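SPI-1 type 3 secretion system secretin (Salmonella enterica subsp. enterica serovar Typhimurium, PDB 4G08) forms the ring-shaped outer-membrane channel of the type III secretion injectisome that delivers effector proteins into host cells, this chain being its N-terminal periplasmic part. Local coordinates at residues A[15-29]-A[41-55]. Residues are numbered along the deposited sequence; the frame is centred on the assembly and turned at random.
Sequences GFVAKDDSLRTFFDA and SKMAARKKITGNFEF
The chain of 16-22 pairs antiparallel with 48-53, F16 opposite F53 and A18 opposite G51, until a G1 bulge sets both D20 and D21 against I49 and shifts the register by one; beyond it, L23 N reaches K47 O (3.0 Å) as helix 23-29 begins. At the bulge T50 OG1 accepts from D20 N (3.0 Å), and one water joins D20 O to K48 NZ. I49 and F53 of the strands, with F55 just beyond them, meet the helix. F26 is held on three sides: I49 CD1 sits 4.0 Å from the centroid of the F26 ring, squarely over one face; F26 CE1 points into the face of F53, 3.5 Å from F53 CG, in a T-shaped pair with planes at 67°; F55 offers its edge, offset, to the other face of F26, their centroids 5.7 Å apart. With CG anti to the backbone N (chi1 176°), F26 extends from the helix into this aromatic cluster. All of this belongs to the N0 domain of the secretin, where helix 58-69 adds L65 against F26 and L61 against F55. Nearer the helix start, L23 CD2 packs on I49 CB (3.8 Å) and L23 CG on K47 CB; K47 NZ forms a salt bridge with D84. S22 OG caps the helix by accepting from T25 N, and R24 bends beside A45, NH2 3.2 Å from A45 CB, while NH1 hydrogen-bonds weakly to V40 O.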
# COMPACT_ATOMS: atom_id res chain seq x y z
N GLY A 15 -0.00 5.78 -24.28
CA GLY A 15 -1.47 5.97 -24.43
C GLY A 15 -2.14 4.68 -24.84
O GLY A 15 -1.52 3.79 -25.42
N PHE A 16 -3.44 4.59 -24.55
CA PHE A 16 -4.15 3.34 -24.58
C PHE A 16 -5.67 3.51 -24.50
O PHE A 16 -6.14 4.01 -23.53
CB PHE A 16 -3.67 2.60 -23.36
CG PHE A 16 -4.16 1.23 -23.27
CD1 PHE A 16 -4.39 0.49 -24.38
CD2 PHE A 16 -4.41 0.67 -22.05
CE1 PHE A 16 -4.84 -0.77 -24.25
CE2 PHE A 16 -4.87 -0.57 -21.95
CZ PHE A 16 -5.08 -1.28 -23.04
N VAL A 17 -6.42 3.07 -25.51
CA VAL A 17 -7.88 2.97 -25.31
C VAL A 17 -8.27 1.57 -24.88
O VAL A 17 -8.30 0.64 -25.69
CB VAL A 17 -8.70 3.33 -26.57
CG1 VAL A 17 -10.19 3.26 -26.26
CG2 VAL A 17 -8.35 4.72 -27.07
N ALA A 18 -8.68 1.44 -23.63
CA ALA A 18 -9.06 0.14 -23.09
C ALA A 18 -10.50 -0.18 -23.46
O ALA A 18 -11.35 0.70 -23.47
CB ALA A 18 -8.89 0.14 -21.59
N LYS A 19 -10.75 -1.45 -23.78
CA LYS A 19 -12.11 -1.91 -24.00
C LYS A 19 -12.34 -3.24 -23.31
O LYS A 19 -12.02 -4.31 -23.84
CB LYS A 19 -12.43 -2.03 -25.48
CG LYS A 19 -13.89 -2.33 -25.74
CD LYS A 19 -14.18 -2.74 -27.17
CE LYS A 19 -15.61 -2.39 -27.54
NZ LYS A 19 -16.18 -3.31 -28.55
N ASP A 20 -12.80 -3.16 -22.07
CA ASP A 20 -13.03 -4.34 -21.25
C ASP A 20 -11.78 -5.20 -21.15
O ASP A 20 -11.84 -6.42 -21.26
CB ASP A 20 -14.18 -5.16 -21.80
CG ASP A 20 -15.48 -4.88 -21.08
OD1 ASP A 20 -16.11 -3.85 -21.40
OD2 ASP A 20 -15.69 -5.49 -20.00
N ASP A 21 -10.65 -4.54 -20.94
CA ASP A 21 -9.40 -5.24 -20.76
C ASP A 21 -9.23 -5.56 -19.29
O ASP A 21 -9.78 -4.87 -18.43
CB ASP A 21 -8.24 -4.37 -21.24
CG ASP A 21 -8.32 -4.07 -22.72
OD1 ASP A 21 -8.22 -5.01 -23.53
OD2 ASP A 21 -8.43 -2.87 -23.06
N SER A 22 -8.54 -6.65 -18.98
CA SER A 22 -8.33 -6.99 -17.59
C SER A 22 -7.40 -5.96 -16.96
O SER A 22 -6.57 -5.36 -17.65
CB SER A 22 -7.72 -8.38 -17.45
OG SER A 22 -6.33 -8.34 -17.75
N LEU A 23 -7.53 -5.76 -15.66
CA LEU A 23 -6.65 -4.83 -14.96
C LEU A 23 -5.20 -5.24 -15.13
O LEU A 23 -4.31 -4.39 -15.11
CB LEU A 23 -6.99 -4.78 -13.48
CG LEU A 23 -8.20 -3.92 -13.17
CD1 LEU A 23 -8.17 -3.38 -11.76
CD2 LEU A 23 -8.27 -2.78 -14.17
N ARG A 24 -4.94 -6.53 -15.27
CA ARG A 24 -3.57 -6.97 -15.43
C ARG A 24 -2.97 -6.43 -16.72
O ARG A 24 -1.86 -5.91 -16.73
CB ARG A 24 -3.44 -8.49 -15.40
CG ARG A 24 -1.99 -8.92 -15.24
CD ARG A 24 -1.85 -10.43 -15.08
NE ARG A 24 -2.64 -10.94 -13.96
CZ ARG A 24 -2.22 -10.93 -12.70
NH1 ARG A 24 -1.05 -10.37 -12.41
NH2 ARG A 24 -2.93 -11.50 -11.74
N THR A 25 -3.72 -6.54 -17.80
CA THR A 25 -3.27 -6.01 -19.07
C THR A 25 -3.10 -4.50 -18.98
O THR A 25 -2.05 -3.95 -19.35
CB THR A 25 -4.28 -6.35 -20.16
OG1 THR A 25 -4.27 -7.76 -20.39
CG2 THR A 25 -3.94 -5.62 -21.45
N PHE A 26 -4.06 -3.85 -18.34
CA PHE A 26 -4.04 -2.41 -18.23
C PHE A 26 -2.81 -1.92 -17.46
O PHE A 26 -2.09 -1.04 -17.93
CB PHE A 26 -5.30 -1.93 -17.54
CG PHE A 26 -5.32 -0.46 -17.28
CD1 PHE A 26 -5.60 0.42 -18.31
CD2 PHE A 26 -4.91 0.04 -16.07
CE1 PHE A 26 -5.55 1.78 -18.09
CE2 PHE A 26 -4.90 1.39 -15.83
CZ PHE A 26 -5.20 2.26 -16.85
N PHE A 27 -2.57 -2.48 -16.29
CA PHE A 27 -1.43 -2.03 -15.50
C PHE A 27 -0.09 -2.44 -16.08
O PHE A 27 0.88 -1.69 -15.95
CB PHE A 27 -1.54 -2.49 -14.06
CG PHE A 27 -2.51 -1.71 -13.26
CD1 PHE A 27 -2.38 -0.34 -13.15
CD2 PHE A 27 -3.64 -2.31 -12.77
CE1 PHE A 27 -3.33 0.40 -12.48
CE2 PHE A 27 -4.60 -1.58 -12.11
CZ PHE A 27 -4.44 -0.22 -11.96
N ASP A 28 -0.06 -3.52 -16.85
CA ASP A 28 1.12 -3.82 -17.64
C ASP A 28 1.40 -2.70 -18.62
O ASP A 28 2.55 -2.29 -18.80
CB ASP A 28 0.97 -5.14 -18.39
CG ASP A 28 1.26 -6.34 -17.51
OD1 ASP A 28 1.76 -6.15 -16.38
OD2 ASP A 28 0.93 -7.47 -17.92
N ALA A 29 0.34 -2.18 -19.23
CA ALA A 29 0.48 -1.08 -20.18
C ALA A 29 1.02 0.17 -19.49
O ALA A 29 1.92 0.83 -20.01
CB ALA A 29 -0.85 -0.79 -20.83
N SER A 41 -2.74 -8.33 -8.06
CA SER A 41 -3.25 -9.48 -7.32
C SER A 41 -4.29 -10.22 -8.14
O SER A 41 -4.88 -9.68 -9.06
CB SER A 41 -3.88 -9.02 -6.01
OG SER A 41 -5.18 -8.50 -6.24
N LYS A 42 -4.64 -11.41 -7.67
CA LYS A 42 -5.62 -12.21 -8.37
C LYS A 42 -6.95 -11.47 -8.45
O LYS A 42 -7.52 -11.33 -9.53
CB LYS A 42 -5.82 -13.53 -7.63
CG LYS A 42 -7.12 -14.22 -7.99
CD LYS A 42 -7.39 -15.40 -7.08
CE LYS A 42 -8.27 -14.99 -5.92
NZ LYS A 42 -8.15 -15.96 -4.81
N MET A 43 -7.41 -10.94 -7.32
CA MET A 43 -8.71 -10.27 -7.30
C MET A 43 -8.71 -8.98 -8.12
O MET A 43 -9.76 -8.58 -8.63
CB MET A 43 -9.16 -9.96 -5.88
CG MET A 43 -9.54 -11.20 -5.09
SD MET A 43 -10.97 -12.02 -5.79
CE MET A 43 -12.25 -10.82 -5.46
N ALA A 44 -7.60 -8.26 -8.15
CA ALA A 44 -7.58 -7.05 -8.96
C ALA A 44 -7.65 -7.41 -10.43
O ALA A 44 -8.30 -6.74 -11.23
CB ALA A 44 -6.34 -6.23 -8.68
N ALA A 45 -6.93 -8.47 -10.78
CA ALA A 45 -6.76 -8.86 -12.17
C ALA A 45 -8.05 -9.32 -12.82
O ALA A 45 -8.16 -9.33 -14.04
CB ALA A 45 -5.70 -9.94 -12.28
N ARG A 46 -9.05 -9.70 -12.03
CA ARG A 46 -10.30 -10.16 -12.62
C ARG A 46 -11.25 -9.01 -12.95
O ARG A 46 -12.23 -9.21 -13.67
CB ARG A 46 -10.99 -11.19 -11.75
CG ARG A 46 -11.52 -10.65 -10.45
CD ARG A 46 -11.87 -11.81 -9.55
NE ARG A 46 -13.11 -12.46 -9.94
CZ ARG A 46 -14.30 -12.13 -9.46
NH1 ARG A 46 -14.43 -11.15 -8.58
NH2 ARG A 46 -15.38 -12.78 -9.89
N LYS A 47 -10.88 -7.80 -12.57
CA LYS A 47 -11.66 -6.63 -12.95
C LYS A 47 -11.34 -6.21 -14.37
O LYS A 47 -10.30 -6.51 -14.88
CB LYS A 47 -11.43 -5.48 -11.99
CG LYS A 47 -12.06 -5.65 -10.65
CD LYS A 47 -11.64 -4.60 -9.70
CE LYS A 47 -12.60 -4.40 -8.57
NZ LYS A 47 -13.46 -5.53 -8.35
N LYS A 48 -12.28 -5.54 -15.01
CA LYS A 48 -12.07 -5.04 -16.35
C LYS A 48 -12.11 -3.53 -16.32
O LYS A 48 -12.72 -2.93 -15.44
CB LYS A 48 -13.17 -5.54 -17.28
CG LYS A 48 -13.40 -7.03 -17.19
CD LYS A 48 -12.50 -7.77 -18.17
CE LYS A 48 -12.71 -9.26 -18.09
NZ LYS A 48 -11.46 -9.98 -18.45
N ILE A 49 -11.60 -2.92 -17.37
CA ILE A 49 -11.56 -1.48 -17.43
C ILE A 49 -11.74 -1.01 -18.86
O ILE A 49 -11.41 -1.72 -19.81
CB ILE A 49 -10.25 -0.94 -16.84
CG1 ILE A 49 -10.34 0.57 -16.69
CG2 ILE A 49 -9.06 -1.36 -17.68
CD1 ILE A 49 -9.09 1.16 -16.10
N THR A 50 -12.49 0.08 -19.00
CA THR A 50 -12.70 0.68 -20.30
C THR A 50 -12.41 2.16 -20.22
O THR A 50 -12.69 2.80 -19.22
CB THR A 50 -14.15 0.51 -20.77
OG1 THR A 50 -14.39 -0.87 -21.07
CG2 THR A 50 -14.39 1.31 -22.02
N GLY A 51 -11.86 2.71 -21.30
CA GLY A 51 -11.71 4.14 -21.41
C GLY A 51 -10.49 4.58 -22.19
O GLY A 51 -9.60 3.79 -22.49
N ASN A 52 -10.44 5.87 -22.48
CA ASN A 52 -9.26 6.44 -23.09
C ASN A 52 -8.26 6.86 -22.04
O ASN A 52 -8.58 7.66 -21.15
CB ASN A 52 -9.64 7.62 -23.97
CG ASN A 52 -8.43 8.28 -24.59
OD1 ASN A 52 -7.64 7.64 -25.27
ND2 ASN A 52 -8.21 9.53 -24.22
N PHE A 53 -7.09 6.24 -22.06
CA PHE A 53 -6.08 6.52 -21.06
C PHE A 53 -4.82 7.12 -21.62
O PHE A 53 -4.25 6.64 -22.61
CB PHE A 53 -5.73 5.27 -20.27
CG PHE A 53 -6.83 4.78 -19.42
CD1 PHE A 53 -7.03 5.29 -18.15
CD2 PHE A 53 -7.75 3.88 -19.92
CE1 PHE A 53 -8.10 4.90 -17.40
CE2 PHE A 53 -8.83 3.49 -19.18
CZ PHE A 53 -9.01 4.00 -17.92
N GLU A 54 -4.32 8.09 -20.88
CA GLU A 54 -3.00 8.65 -21.08
C GLU A 54 -2.24 8.49 -19.77
O GLU A 54 -2.82 8.60 -18.69
CB GLU A 54 -3.10 10.13 -21.42
CG GLU A 54 -3.56 10.43 -22.84
CD GLU A 54 -2.56 10.00 -23.89
OE1 GLU A 54 -1.35 9.97 -23.59
OE2 GLU A 54 -2.98 9.77 -25.05
N PHE A 55 -0.97 8.17 -19.89
CA PHE A 55 -0.16 7.83 -18.74
C PHE A 55 0.83 8.95 -18.46
O PHE A 55 2.00 8.71 -18.16
CB PHE A 55 0.55 6.51 -18.98
CG PHE A 55 -0.38 5.35 -19.17
CD1 PHE A 55 -1.44 5.15 -18.30
CD2 PHE A 55 -0.26 4.51 -20.26
CE1 PHE A 55 -2.32 4.11 -18.48
CE2 PHE A 55 -1.14 3.45 -20.44
CZ PHE A 55 -2.19 3.27 -19.57
O HOH W 1 0.55 7.90 -22.30
O HOH W 2 -10.93 -9.20 -20.92
O HOH W 3 -15.10 -2.49 -19.06